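Beta-lactamase (Klebsiella pneumoniae, PDB 6HUH) probably hydrolyses beta-lactam antibiotics to substituted beta-amino acids, as a class D serine beta-lactamase that contributes to antibiotic resistance. Local coordinates at residues 183-186 and 192-195; 163-168 and 175-180; 234-239 and 243-248; 95-100 and 104-109. All blocks are in the same frame, centred on the assembly; numbering follows the deposited sequence.

Contact 1. Residues 183-186 and 192-195; sequences ILRQ and WQIH
Arg185 reaches across to Gln193, Ile194 and His195 at the start of the hairpin formed by strands 185-189 and 192-201. From CB the chain takes CG anti to the backbone N (chi1 -170°). This sets CG 3.9 Å from Ile194 O. A bend at chi2 then brings CD to 3.6 Å from His195 CE1. Beyond it the arginine side chain crosses that of Gln193 at about a right angle, with the guanidinium and amide planes 58° apart. Gln193 OE1 sits over one guanidinium face, 3.3 Å from Arg185 NE, but the angle is too poor for a hydrogen bond. At the tip, Arg185 NH2 reaches Gln193 CG at 3.5 Å. Arg185 NH1 forms a salt bridge with Asp188, further along its own strand.

The backbones are joined by Gln186 N donating to Ile194 O at 2.7 Å, with an angle of 158°. On the other face, Gln186 CB touches Ile194 CG2. His195 stacks on Trp222 of the next strand and bonds Ala181 O through ND1.

The arginine therefore adds aliphatic and face contact to a single backbone hydrogen bond between the segments, while its charge is met by Asp188.

Contact 2. Residues 163-168 and 175-180; sequences GKLVSG and QTLQHT
Leu165 and Leu177 meet where the end of helix 155-166 faces helix 174-184. The apolar part of the contact is mainly this pair. The two side chains pass one another pointing opposite ways, and Leu165 CD1 comes to 3.8 Å from Leu177 CD2. In Leu177, CG stands anti to the carbonyl carbon (chi1 -65°), and both its methyls reach the neighbouring segment. CD2 meets the Leu165 side chain. Both methyls also lie near the backbone carbonyl of Leu165, with Leu177 CD2 3.3 Å from Leu165 O. Leu177 CD1 is in addition 4.5 Å from Gly168 CA.

Around this pair, Leu165 packs on Leu59 of helix 56-64 and on Trp222 of strand 215-225. Leu165 thus touches both the sheet and helix 56-64.

The polar bonds listed here stay within each segment. At the helix end, Ser167 OG donates to Gly163 O at 2.9 Å, nearly along the C=O axis. Gly168 has positive phi (76°) and closes the helix in a Schellman motif. In the second helix, Thr176 O accepts from Thr180 OG1 at 2.7 Å and from Thr180 N at 3.0 Å. The two donors come from opposite faces of its plane.

The contact between these segments is therefore apolar, leucine on leucine, with no hydrogen bond across. The hydroxyls of Ser167 and Thr180 bond to carbonyls of their own helices instead.

Contact 3. Residues 234-239 and 243-248; sequences HTVIQK and QFASLR. With SO4 (sulfate ion), chain C.
Gln238 and Arg248 meet where the last helix, 245-264, packs on strand 228-238 of the central antiparallel sheet. This sheet-and-helix arrangement belongs to the penicillin-recognising fold of serine beta-lactamases. The two side chains approach at a slant, with the amide and guanidinium planes 44° apart. Gln238 OE1 lies at the guanidinium edge, near its plane. It accepts from Arg248 NE in a weak bond of 3.5 Å, although the angle is straight at 170°. Gln238 CG lies between its backbone N and carbonyl carbon (chi1 51°), and CG reaches Ala245 CB at 3.7 Å. The amide then extends beyond Ala245 toward the arginine. Gln243 CD lies over one face of the same guanidinium, so this group is flanked at its face and at its edge.

Deeper in, Val236 points at the helix start. Its CB is 3.4 Å from Ala245 O, and its CG1 is 4.2 Å from Arg248 CD. The neighbouring His234 bonds Cys26 O and Glu252, which ties the strand to strand 26-30 and to the same helix.

Ser246 points away from the strand. The sulfate ion, probably from the crystallisation liquor, is also held by Thr198 and Ser101. Thr198 follows Lys197 in the Lys-Thr-Gly motif of this family. Ser246 OG donates to sulfate O2 at 2.9 Å.

Contact 4. Residues 95-100 and 104-109; sequences SRWMTY and WYSQRL
Trp97 meets Tyr105, Ser106 and Leu109 in a buried contact between the helical segments 95-99 and 104-109. One hydrogen bond crosses it. Trp97 NE1 donates to Ser106 OG at 2.7 Å. The hydroxyl lies close to the indole plane, at the ring edge, and the bond is somewhat bent.

The aromatic contact is oblique. Trp97 CG stands anti to the backbone N (chi1 174°), which carries the indole across to the other helix. Tyr105 CD1 sits over one indole face, 3.4 Å from Trp97 CG. The five-membered ring and the tyrosine ring are 4.7 Å apart at their centroids, with planes at 48°. Met98 SD lies over the opposite indole face. Tyr105 OH is bonded to Pro73 O, which holds the far end of that ring to the Pro73 backbone.

Both helices are part of the helical region of the class D beta-lactamase fold. The axes of the segments 95-99 and 104-109 approach to 10.5 Å, with 124° between their directions. Ser106 OG also hydrogen-bonds the carboxylated lysine at position 54, the modification characteristic of class D enzymes. Trp97 NE1 thus grips the hydroxyl that meets this lysine, consistent with a second-shell part in placing it.

The remaining contact is apolar. Leu109 CD2 approaches Trp97 CH2 at 4.1 Å. Just past helix 95-99, Tyr100 packs on Tyr100 of the second subunit.

How the contacts relate
Along the chain the order is contact 4, contact 2, contact 1, contact 3, one after another without overlap. Contacts 1 and 2 share helix 174-184, with centres about 12 Å apart. Contact 1 also touches contact 4, where Ile183 and Leu184 pack against Met98 and Ser95. Contacts 1 and 3 lie on the same antiparallel sheet, about 20 Å apart between centres. Contacts 2 and 3 are about 27 Å apart, on opposite sides of the chain's centre. Contact 4 belongs to the helical part, and contact 3 joins the sheet to the last helix. Contacts 4, 1 and 3 place side chains about 7, 9 and 11 Å from that of the predicted nucleophile Ser51; contact 2 lies apart.

Contact 1. Residues 183-186 and 192-195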
loop_
_atom_site.group_PDB
_atom_site.type_symbol
_atom_site.label_atom_id
_atom_site.label_comp_id
_atom_site.label_asym_id
_atom_site.label_seq_id
_atom_site.Cartn_x
_atom_site.Cartn_y
_atom_site.Cartn_z
ATOM N N ILE A 183 0.446 -6.308 -6.200
ATOM C CA ILE A 183 0.505 -4.860 -6.445
ATOM C C ILE A 183 -0.789 -4.302 -7.112
ATOM O O ILE A 183 -1.068 -3.112 -6.941
ATOM C CB ILE A 183 1.800 -4.415 -7.188
ATOM C CG1 ILE A 183 1.991 -5.111 -8.541
ATOM C CG2 ILE A 183 2.988 -4.620 -6.298
ATOM C CD1 ILE A 183 3.112 -4.518 -9.415
ATOM N N LEU A 184 -1.596 -5.175 -7.794
ATOM C CA LEU A 184 -2.867 -4.842 -8.505
ATOM C C LEU A 184 -4.175 -5.144 -7.723
ATOM O O LEU A 184 -5.258 -4.878 -8.243
ATOM C CB LEU A 184 -2.956 -5.587 -9.869
ATOM C CG LEU A 184 -2.171 -5.082 -11.071
ATOM C CD1 LEU A 184 -2.353 -6.016 -12.224
ATOM C CD2 LEU A 184 -2.612 -3.695 -11.470
ATOM N N ARG A 185 -4.066 -5.754 -6.519
ATOM C CA ARG A 185 -5.177 -6.144 -5.642
ATOM C C ARG A 185 -6.043 -4.963 -5.210
ATOM O O ARG A 185 -5.533 -3.894 -4.879
ATOM C CB ARG A 185 -4.651 -6.924 -4.438
ATOM C CG ARG A 185 -5.726 -7.582 -3.590
ATOM C CD ARG A 185 -5.754 -9.094 -3.748
ATOM N NE ARG A 185 -6.242 -9.750 -2.533
ATOM C CZ ARG A 185 -7.521 -9.833 -2.184
ATOM N NH1 ARG A 185 -8.467 -9.303 -2.958
ATOM N NH2 ARG A 185 -7.866 -10.428 -1.050
ATOM N N GLN A 186 -7.358 -5.190 -5.205
ATOM C CA GLN A 186 -8.449 -4.263 -4.892
ATOM C C GLN A 186 -9.314 -4.808 -3.709
ATOM O O GLN A 186 -9.173 -5.992 -3.346
ATOM C CB GLN A 186 -9.337 -4.123 -6.155
ATOM C CG GLN A 186 -8.674 -3.475 -7.367
ATOM C CD GLN A 186 -8.531 -1.981 -7.211
ATOM O OE1 GLN A 186 -9.398 -1.308 -6.640
ATOM N NE2 GLN A 186 -7.416 -1.431 -7.700
ATOM N N TRP A 192 -14.564 -13.367 -3.024
ATOM C CA TRP A 192 -13.896 -13.055 -4.274
ATOM C C TRP A 192 -12.742 -12.079 -4.065
ATOM O O TRP A 192 -12.864 -11.090 -3.331
ATOM C CB TRP A 192 -14.903 -12.520 -5.316
ATOM C CG TRP A 192 -15.930 -13.538 -5.712
ATOM C CD1 TRP A 192 -17.072 -13.863 -5.038
ATOM C CD2 TRP A 192 -15.891 -14.391 -6.866
ATOM N NE1 TRP A 192 -17.737 -14.877 -5.690
ATOM C CE2 TRP A 192 -17.028 -15.229 -6.807
ATOM C CE3 TRP A 192 -14.985 -14.547 -7.934
ATOM C CZ2 TRP A 192 -17.298 -16.192 -7.781
ATOM C CZ3 TRP A 192 -15.256 -15.505 -8.901
ATOM C CH2 TRP A 192 -16.402 -16.311 -8.818
ATOM N N GLN A 193 -11.616 -12.378 -4.712
ATOM C CA GLN A 193 -10.404 -11.584 -4.685
ATOM C C GLN A 193 -10.422 -10.741 -5.935
ATOM O O GLN A 193 -10.486 -11.288 -7.028
ATOM C CB GLN A 193 -9.165 -12.491 -4.653
ATOM C CG GLN A 193 -8.804 -13.024 -3.265
ATOM C CD GLN A 193 -7.438 -13.662 -3.274
ATOM O OE1 GLN A 193 -6.401 -12.985 -3.338
ATOM N NE2 GLN A 193 -7.409 -14.987 -3.226
ATOM N N ILE A 194 -10.424 -9.414 -5.779
ATOM C CA ILE A 194 -10.486 -8.468 -6.904
ATOM C C ILE A 194 -9.088 -7.898 -7.272
ATOM O O ILE A 194 -8.352 -7.429 -6.412
ATOM C CB ILE A 194 -11.541 -7.350 -6.623
ATOM C CG1 ILE A 194 -12.892 -7.911 -6.040
ATOM C CG2 ILE A 194 -11.782 -6.432 -7.833
ATOM C CD1 ILE A 194 -13.736 -8.896 -6.866
ATOM N N HIS A 195 -8.732 -7.960 -8.538
ATOM C CA HIS A 195 -7.479 -7.403 -9.011
ATOM C C HIS A 195 -7.889 -6.501 -10.149
ATOM O O HIS A 195 -8.689 -6.924 -10.982
ATOM C CB HIS A 195 -6.535 -8.507 -9.480
ATOM C CG HIS A 195 -6.335 -9.605 -8.473
ATOM N ND1 HIS A 195 -5.225 -9.636 -7.638
ATOM C CD2 HIS A 195 -7.103 -10.688 -8.213
ATOM C CE1 HIS A 195 -5.351 -10.733 -6.911
ATOM N NE2 HIS A 195 -6.461 -11.400 -7.223
#

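Contact 2. Residues 163-168 and 175-180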
loop_
_atom_site.group_PDB
_atom_site.type_symbol
_atom_site.label_atom_id
_atom_site.label_comp_id
_atom_site.label_asym_id
_atom_site.label_seq_id
_atom_site.Cartn_x
_atom_site.Cartn_y
_atom_site.Cartn_z
ATOM N N GLY A 163 -7.146 -12.641 -19.877
ATOM C CA GLY A 163 -7.501 -14.056 -19.870
ATOM C C GLY A 163 -6.312 -14.984 -20.023
ATOM O O GLY A 163 -6.320 -16.100 -19.502
ATOM N N LYS A 164 -5.280 -14.530 -20.748
ATOM C CA LYS A 164 -4.056 -15.292 -20.949
ATOM C C LYS A 164 -3.190 -15.240 -19.672
ATOM O O LYS A 164 -2.599 -16.262 -19.288
ATOM C CB LYS A 164 -3.288 -14.766 -22.170
ATOM C CG LYS A 164 -3.887 -15.188 -23.509
ATOM C CD LYS A 164 -3.023 -14.717 -24.696
ATOM C CE LYS A 164 -3.573 -15.144 -26.037
ATOM N NZ LYS A 164 -3.413 -16.607 -26.279
ATOM N N LEU A 165 -3.127 -14.057 -19.002
ATOM C CA LEU A 165 -2.312 -13.957 -17.801
ATOM C C LEU A 165 -2.991 -14.702 -16.634
ATOM O O LEU A 165 -2.289 -15.352 -15.848
ATOM C CB LEU A 165 -1.839 -12.512 -17.459
ATOM C CG LEU A 165 -2.603 -11.556 -16.523
ATOM C CD1 LEU A 165 -2.241 -11.809 -15.053
ATOM C CD2 LEU A 165 -2.183 -10.118 -16.802
ATOM N N VAL A 166 -4.335 -14.700 -16.585
ATOM C CA VAL A 166 -5.078 -15.410 -15.546
ATOM C C VAL A 166 -5.088 -16.967 -15.769
ATOM O O VAL A 166 -5.218 -17.716 -14.795
ATOM C CB VAL A 166 -6.484 -14.790 -15.381
ATOM C CG1 VAL A 166 -7.611 -15.748 -15.761
ATOM C CG2 VAL A 166 -6.668 -14.281 -13.980
ATOM N N SER A 167 -4.909 -17.430 -17.029
ATOM C CA SER A 167 -4.908 -18.852 -17.406
ATOM C C SER A 167 -3.523 -19.512 -17.460
ATOM O O SER A 167 -3.436 -20.702 -17.750
ATOM C CB SER A 167 -5.606 -19.052 -18.749
ATOM O OG SER A 167 -6.992 -18.756 -18.687
ATOM N N GLY A 168 -2.468 -18.755 -17.175
ATOM C CA GLY A 168 -1.094 -19.246 -17.227
ATOM C C GLY A 168 -0.593 -19.373 -18.658
ATOM O O GLY A 168 0.420 -20.043 -18.918
ATOM N N GLN A 175 5.171 -16.917 -9.722
ATOM C CA GLN A 175 5.570 -15.814 -8.854
ATOM C C GLN A 175 5.531 -14.444 -9.563
ATOM O O GLN A 175 5.242 -13.451 -8.893
ATOM C CB GLN A 175 6.904 -16.056 -8.152
ATOM C CG GLN A 175 8.117 -16.269 -9.071
ATOM C CD GLN A 175 8.278 -17.674 -9.635
ATOM O OE1 GLN A 175 7.396 -18.555 -9.559
ATOM N NE2 GLN A 175 9.419 -17.900 -10.265
ATOM N N THR A 176 5.724 -14.387 -10.915
ATOM C CA THR A 176 5.573 -13.136 -11.675
ATOM C C THR A 176 4.094 -12.767 -11.632
ATOM O O THR A 176 3.777 -11.608 -11.372
ATOM C CB THR A 176 6.151 -13.252 -13.108
ATOM O OG1 THR A 176 7.585 -13.269 -13.040
ATOM C CG2 THR A 176 5.723 -12.099 -14.012
ATOM N N LEU A 177 3.191 -13.771 -11.821
ATOM C CA LEU A 177 1.730 -13.594 -11.799
ATOM C C LEU A 177 1.268 -13.214 -10.411
ATOM O O LEU A 177 0.353 -12.399 -10.297
ATOM C CB LEU A 177 0.962 -14.861 -12.250
ATOM C CG LEU A 177 1.110 -15.364 -13.702
ATOM C CD1 LEU A 177 0.370 -16.675 -13.885
ATOM C CD2 LEU A 177 0.601 -14.343 -14.717
ATOM N N GLN A 178 1.880 -13.805 -9.354
ATOM C CA GLN A 178 1.512 -13.485 -7.980
ATOM C C GLN A 178 1.974 -12.084 -7.568
ATOM O O GLN A 178 1.190 -11.351 -6.981
ATOM C CB GLN A 178 1.960 -14.564 -6.991
ATOM C CG GLN A 178 1.237 -14.510 -5.638
ATOM C CD GLN A 178 -0.205 -14.989 -5.671
ATOM O OE1 GLN A 178 -1.157 -14.192 -5.696
ATOM N NE2 GLN A 178 -0.400 -16.304 -5.625
ATOM N N HIS A 179 3.205 -11.683 -7.901
ATOM C CA HIS A 179 3.672 -10.331 -7.576
ATOM C C HIS A 179 2.807 -9.269 -8.291
ATOM O O HIS A 179 2.407 -8.278 -7.668
ATOM C CB HIS A 179 5.140 -10.161 -7.953
ATOM C CG HIS A 179 6.122 -10.771 -6.998
ATOM N ND1 HIS A 179 6.023 -10.574 -5.636
ATOM C CD2 HIS A 179 7.255 -11.471 -7.255
ATOM C CE1 HIS A 179 7.069 -11.198 -5.105
ATOM N NE2 HIS A 179 7.834 -11.755 -6.039
ATOM N N THR A 180 2.487 -9.509 -9.579
ATOM C CA THR A 180 1.626 -8.648 -10.404
ATOM C C THR A 180 0.229 -8.519 -9.764
ATOM O O THR A 180 -0.314 -7.420 -9.718
ATOM C CB THR A 180 1.553 -9.201 -11.847
ATOM O OG1 THR A 180 2.882 -9.302 -12.401
ATOM C CG2 THR A 180 0.627 -8.366 -12.763
#

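Contact 3. Residues 234-239 and 243-248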
loop_
_atom_site.group_PDB
_atom_site.type_symbol
_atom_site.label_atom_id
_atom_site.label_comp_id
_atom_site.label_asym_id
_atom_site.label_seq_id
_atom_site.Cartn_x
_atom_site.Cartn_y
_atom_site.Cartn_z
ATOM N N HIS A 234 -14.105 -2.098 -18.497
ATOM C CA HIS A 234 -15.087 -1.010 -18.568
ATOM C C HIS A 234 -14.464 0.318 -18.974
ATOM O O HIS A 234 -13.412 0.677 -18.459
ATOM C CB HIS A 234 -15.890 -0.894 -17.266
ATOM C CG HIS A 234 -16.969 0.151 -17.264
ATOM N ND1 HIS A 234 -17.954 0.177 -18.224
ATOM C CD2 HIS A 234 -17.214 1.138 -16.370
ATOM C CE1 HIS A 234 -18.747 1.186 -17.908
ATOM N NE2 HIS A 234 -18.340 1.791 -16.798
ATOM N N THR A 235 -15.111 1.038 -19.908
ATOM C CA THR A 235 -14.653 2.360 -20.350
ATOM C C THR A 235 -15.682 3.431 -20.072
ATOM O O THR A 235 -16.883 3.170 -20.151
ATOM C CB THR A 235 -14.216 2.402 -21.806
ATOM O OG1 THR A 235 -15.310 2.016 -22.613
ATOM C CG2 THR A 235 -13.001 1.537 -22.087
ATOM N N VAL A 236 -15.207 4.636 -19.751
ATOM C CA VAL A 236 -16.065 5.790 -19.514
ATOM C C VAL A 236 -15.602 6.869 -20.470
ATOM O O VAL A 236 -14.456 7.319 -20.382
ATOM C CB VAL A 236 -16.031 6.288 -18.046
ATOM C CG1 VAL A 236 -16.734 7.629 -17.899
ATOM C CG2 VAL A 236 -16.635 5.263 -17.104
ATOM N N ILE A 237 -16.475 7.289 -21.373
ATOM C CA ILE A 237 -16.130 8.378 -22.274
ATOM C C ILE A 237 -16.916 9.608 -21.823
ATOM O O ILE A 237 -18.152 9.580 -21.803
ATOM C CB ILE A 237 -16.247 8.025 -23.798
ATOM C CG1 ILE A 237 -15.065 7.115 -24.273
ATOM C CG2 ILE A 237 -16.283 9.295 -24.650
ATOM C CD1 ILE A 237 -15.151 5.619 -23.977
ATOM N N GLN A 238 -16.198 10.657 -21.404
ATOM C CA GLN A 238 -16.807 11.881 -20.904
ATOM C C GLN A 238 -15.951 13.113 -21.149
ATOM O O GLN A 238 -14.768 13.011 -21.462
ATOM C CB GLN A 238 -17.108 11.751 -19.394
ATOM C CG GLN A 238 -15.919 11.279 -18.556
ATOM C CD GLN A 238 -15.716 12.085 -17.304
ATOM O OE1 GLN A 238 -16.220 11.733 -16.233
ATOM N NE2 GLN A 238 -14.931 13.158 -17.397
ATOM N N LYS A 239 -16.570 14.289 -20.983
ATOM C CA LYS A 239 -15.919 15.586 -21.045
ATOM C C LYS A 239 -15.332 15.744 -19.633
ATOM O O LYS A 239 -16.027 15.425 -18.659
ATOM C CB LYS A 239 -16.963 16.687 -21.296
ATOM C CG LYS A 239 -16.416 17.996 -21.880
ATOM C CD LYS A 239 -15.816 18.981 -20.849
ATOM C CE LYS A 239 -16.827 19.762 -20.042
ATOM N NZ LYS A 239 -16.184 20.479 -18.906
ATOM N N GLN A 243 -15.912 14.625 -11.790
ATOM C CA GLN A 243 -15.461 13.252 -11.540
ATOM C C GLN A 243 -14.421 12.800 -12.561
ATOM O O GLN A 243 -14.536 13.134 -13.744
ATOM C CB GLN A 243 -16.641 12.267 -11.501
ATOM C CG GLN A 243 -17.484 12.336 -10.224
ATOM C CD GLN A 243 -18.490 11.210 -10.131
ATOM O OE1 GLN A 243 -19.696 11.402 -10.320
ATOM N NE2 GLN A 243 -18.020 10.010 -9.813
ATOM N N PHE A 244 -13.388 12.066 -12.099
ATOM C CA PHE A 244 -12.351 11.525 -12.982
ATOM C C PHE A 244 -12.961 10.332 -13.678
ATOM O O PHE A 244 -13.475 9.450 -12.988
ATOM C CB PHE A 244 -11.118 11.063 -12.193
ATOM C CG PHE A 244 -10.073 12.112 -11.900
ATOM C CD1 PHE A 244 -9.355 12.713 -12.931
ATOM C CD2 PHE A 244 -9.751 12.445 -10.588
ATOM C CE1 PHE A 244 -8.361 13.658 -12.657
ATOM C CE2 PHE A 244 -8.761 13.392 -10.315
ATOM C CZ PHE A 244 -8.071 13.992 -11.351
ATOM N N ALA A 245 -12.923 10.312 -15.030
ATOM C CA ALA A 245 -13.454 9.244 -15.887
ATOM C C ALA A 245 -13.182 7.818 -15.394
ATOM O O ALA A 245 -14.123 7.030 -15.341
ATOM C CB ALA A 245 -12.946 9.413 -17.307
ATOM N N SER A 246 -11.915 7.495 -15.012
ATOM C CA SER A 246 -11.507 6.173 -14.508
ATOM C C SER A 246 -12.062 5.817 -13.113
ATOM O O SER A 246 -12.211 4.629 -12.797
ATOM C CB SER A 246 -9.994 6.035 -14.516
ATOM O OG SER A 246 -9.425 6.999 -13.647
ATOM N N LEU A 247 -12.349 6.837 -12.278
ATOM C CA LEU A 247 -12.904 6.622 -10.938
ATOM C C LEU A 247 -14.428 6.344 -11.007
ATOM O O LEU A 247 -14.992 5.715 -10.113
ATOM C CB LEU A 247 -12.541 7.766 -9.976
ATOM C CG LEU A 247 -11.081 8.251 -9.991
ATOM C CD1 LEU A 247 -10.802 9.219 -8.837
ATOM C CD2 LEU A 247 -10.062 7.089 -9.965
ATOM N N ARG A 248 -15.059 6.764 -12.104
ATOM C CA ARG A 248 -16.460 6.539 -12.412
ATOM C C ARG A 248 -16.557 5.121 -13.006
ATOM O O ARG A 248 -17.608 4.482 -12.932
ATOM C CB ARG A 248 -16.944 7.582 -13.434
ATOM C CG ARG A 248 -18.415 7.864 -13.342
ATOM C CD ARG A 248 -18.926 8.706 -14.507
ATOM N NE ARG A 248 -18.681 10.149 -14.363
ATOM C CZ ARG A 248 -19.432 10.980 -13.644
ATOM N NH1 ARG A 248 -20.502 10.531 -12.997
ATOM N NH2 ARG A 248 -19.142 12.274 -13.599
HETATM S S SO4 C . -5.219 6.991 -13.536
HETATM O O1 SO4 C . -4.413 8.168 -13.194
HETATM O O2 SO4 C . -6.601 7.383 -13.820
HETATM O O3 SO4 C . -4.657 6.372 -14.724
HETATM O O4 SO4 C . -5.198 6.045 -12.422
#

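Contact 4. Residues 95-100 and 104-109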
loop_
_atom_site.group_PDB
_atom_site.type_symbol
_atom_site.label_atom_id
_atom_site.label_comp_id
_atom_site.label_asym_id
_atom_site.label_seq_id
_atom_site.Cartn_x
_atom_site.Cartn_y
_atom_site.Cartn_z
ATOM N N SER A 95 4.232 -1.148 -5.663
ATOM C CA SER A 95 2.917 -1.068 -5.007
ATOM C C SER A 95 2.326 0.345 -5.146
ATOM O O SER A 95 1.133 0.506 -5.418
ATOM C CB SER A 95 3.046 -1.459 -3.533
ATOM O OG SER A 95 1.788 -1.505 -2.882
ATOM N N ARG A 96 3.181 1.352 -4.946
ATOM C CA ARG A 96 2.891 2.780 -5.041
ATOM C C ARG A 96 2.770 3.198 -6.525
ATOM O O ARG A 96 2.049 4.143 -6.833
ATOM C CB ARG A 96 3.997 3.571 -4.311
ATOM C CG ARG A 96 3.741 5.058 -4.224
ATOM C CD ARG A 96 4.760 5.754 -3.360
ATOM N NE ARG A 96 4.675 7.211 -3.507
ATOM C CZ ARG A 96 3.931 8.000 -2.737
ATOM N NH1 ARG A 96 3.188 7.483 -1.767
ATOM N NH2 ARG A 96 3.926 9.311 -2.932
ATOM N N TRP A 97 3.483 2.485 -7.428
ATOM C CA TRP A 97 3.502 2.668 -8.892
ATOM C C TRP A 97 2.121 2.438 -9.452
ATOM O O TRP A 97 1.582 3.293 -10.144
ATOM C CB TRP A 97 4.461 1.633 -9.483
ATOM C CG TRP A 97 4.525 1.538 -10.972
ATOM C CD1 TRP A 97 4.647 2.573 -11.851
ATOM C CD2 TRP A 97 4.718 0.338 -11.736
ATOM N NE1 TRP A 97 4.809 2.091 -13.128
ATOM C CE2 TRP A 97 4.855 0.720 -13.086
ATOM C CE3 TRP A 97 4.713 -1.032 -11.417
ATOM C CZ2 TRP A 97 5.017 -0.217 -14.115
ATOM C CZ3 TRP A 97 4.865 -1.956 -12.431
ATOM C CH2 TRP A 97 5.026 -1.550 -13.762
ATOM N N MET A 98 1.538 1.282 -9.111
ATOM C CA MET A 98 0.207 0.860 -9.525
ATOM C C MET A 98 -0.867 1.791 -8.982
ATOM O O MET A 98 -1.733 2.238 -9.745
ATOM C CB MET A 98 -0.056 -0.595 -9.095
ATOM C CG MET A 98 0.737 -1.600 -9.877
ATOM S SD MET A 98 0.461 -1.463 -11.664
ATOM C CE MET A 98 0.901 -3.064 -12.165
ATOM N N THR A 99 -0.765 2.118 -7.672
ATOM C CA THR A 99 -1.694 2.959 -6.918
ATOM C C THR A 99 -1.838 4.376 -7.534
ATOM O O THR A 99 -2.915 4.684 -8.053
ATOM C CB THR A 99 -1.318 2.951 -5.419
ATOM O OG1 THR A 99 -1.320 1.593 -4.954
ATOM C CG2 THR A 99 -2.283 3.751 -4.563
ATOM N N TYR A 100 -0.773 5.198 -7.524
ATOM C CA TYR A 100 -0.813 6.578 -8.025
ATOM C C TYR A 100 -0.434 6.713 -9.535
ATOM O O TYR A 100 -0.198 7.836 -10.003
ATOM C CB TYR A 100 0.026 7.506 -7.119
ATOM C CG TYR A 100 -0.250 7.247 -5.655
ATOM C CD1 TYR A 100 -1.352 7.814 -5.021
ATOM C CD2 TYR A 100 0.531 6.360 -4.927
ATOM C CE1 TYR A 100 -1.652 7.519 -3.694
ATOM C CE2 TYR A 100 0.242 6.060 -3.601
ATOM C CZ TYR A 100 -0.856 6.630 -2.991
ATOM O OH TYR A 100 -1.132 6.298 -1.690
ATOM N N TRP A 104 6.694 7.988 -14.523
ATOM C CA TRP A 104 8.157 8.016 -14.562
ATOM C C TRP A 104 8.786 6.687 -14.147
ATOM O O TRP A 104 9.833 6.329 -14.672
ATOM C CB TRP A 104 8.755 9.198 -13.803
ATOM C CG TRP A 104 8.495 9.288 -12.326
ATOM C CD1 TRP A 104 7.712 10.213 -11.706
ATOM C CD2 TRP A 104 9.213 8.602 -11.273
ATOM N NE1 TRP A 104 7.834 10.100 -10.339
ATOM C CE2 TRP A 104 8.738 9.111 -10.047
ATOM C CE3 TRP A 104 10.182 7.580 -11.249
ATOM C CZ2 TRP A 104 9.159 8.603 -8.813
ATOM C CZ3 TRP A 104 10.603 7.086 -10.026
ATOM C CH2 TRP A 104 10.106 7.605 -8.827
ATOM N N TYR A 105 8.113 5.932 -13.268
ATOM C CA TYR A 105 8.554 4.616 -12.799
ATOM C C TYR A 105 8.387 3.575 -13.921
ATOM O O TYR A 105 9.138 2.601 -13.981
ATOM C CB TYR A 105 7.784 4.225 -11.532
ATOM C CG TYR A 105 8.354 3.041 -10.790
ATOM C CD1 TYR A 105 7.951 1.745 -11.090
ATOM C CD2 TYR A 105 9.246 3.220 -9.734
ATOM C CE1 TYR A 105 8.464 0.648 -10.400
ATOM C CE2 TYR A 105 9.730 2.136 -9.007
ATOM C CZ TYR A 105 9.354 0.849 -9.360
ATOM O OH TYR A 105 9.858 -0.232 -8.681
ATOM N N SER A 106 7.441 3.809 -14.842
ATOM C CA SER A 106 7.232 2.915 -15.983
ATOM C C SER A 106 8.324 3.141 -17.014
ATOM O O SER A 106 8.783 2.172 -17.624
ATOM C CB SER A 106 5.868 3.159 -16.611
ATOM O OG SER A 106 4.821 2.744 -15.752
ATOM N N GLN A 107 8.747 4.431 -17.199
ATOM C CA GLN A 107 9.821 4.848 -18.118
ATOM C C GLN A 107 11.157 4.308 -17.627
ATOM O O GLN A 107 11.968 3.885 -18.446
ATOM C CB GLN A 107 9.893 6.373 -18.258
ATOM C CG GLN A 107 8.557 7.039 -18.565
ATOM C CD GLN A 107 8.687 8.491 -18.949
ATOM O OE1 GLN A 107 9.408 9.278 -18.319
ATOM N NE2 GLN A 107 7.957 8.888 -19.978
ATOM N N ARG A 108 11.372 4.278 -16.297
ATOM C CA ARG A 108 12.585 3.724 -15.672
ATOM C C ARG A 108 12.721 2.252 -16.026
ATOM O O ARG A 108 13.824 1.800 -16.335
ATOM C CB ARG A 108 12.530 3.842 -14.146
ATOM C CG ARG A 108 12.583 5.253 -13.621
ATOM C CD ARG A 108 13.982 5.815 -13.529
ATOM N NE ARG A 108 14.047 6.731 -12.399
ATOM C CZ ARG A 108 13.759 8.024 -12.457
ATOM N NH1 ARG A 108 13.423 8.586 -13.613
ATOM N NH2 ARG A 108 13.822 8.771 -11.364
ATOM N N LEU A 109 11.590 1.516 -15.984
ATOM C CA LEU A 109 11.514 0.113 -16.350
ATOM C C LEU A 109 11.786 -0.082 -17.835
ATOM O O LEU A 109 12.629 -0.917 -18.165
ATOM C CB LEU A 109 10.159 -0.511 -15.932
ATOM C CG LEU A 109 9.672 -1.797 -16.639
ATOM C CD1 LEU A 109 10.646 -2.955 -16.479
ATOM C CD2 LEU A 109 8.374 -2.238 -16.073
#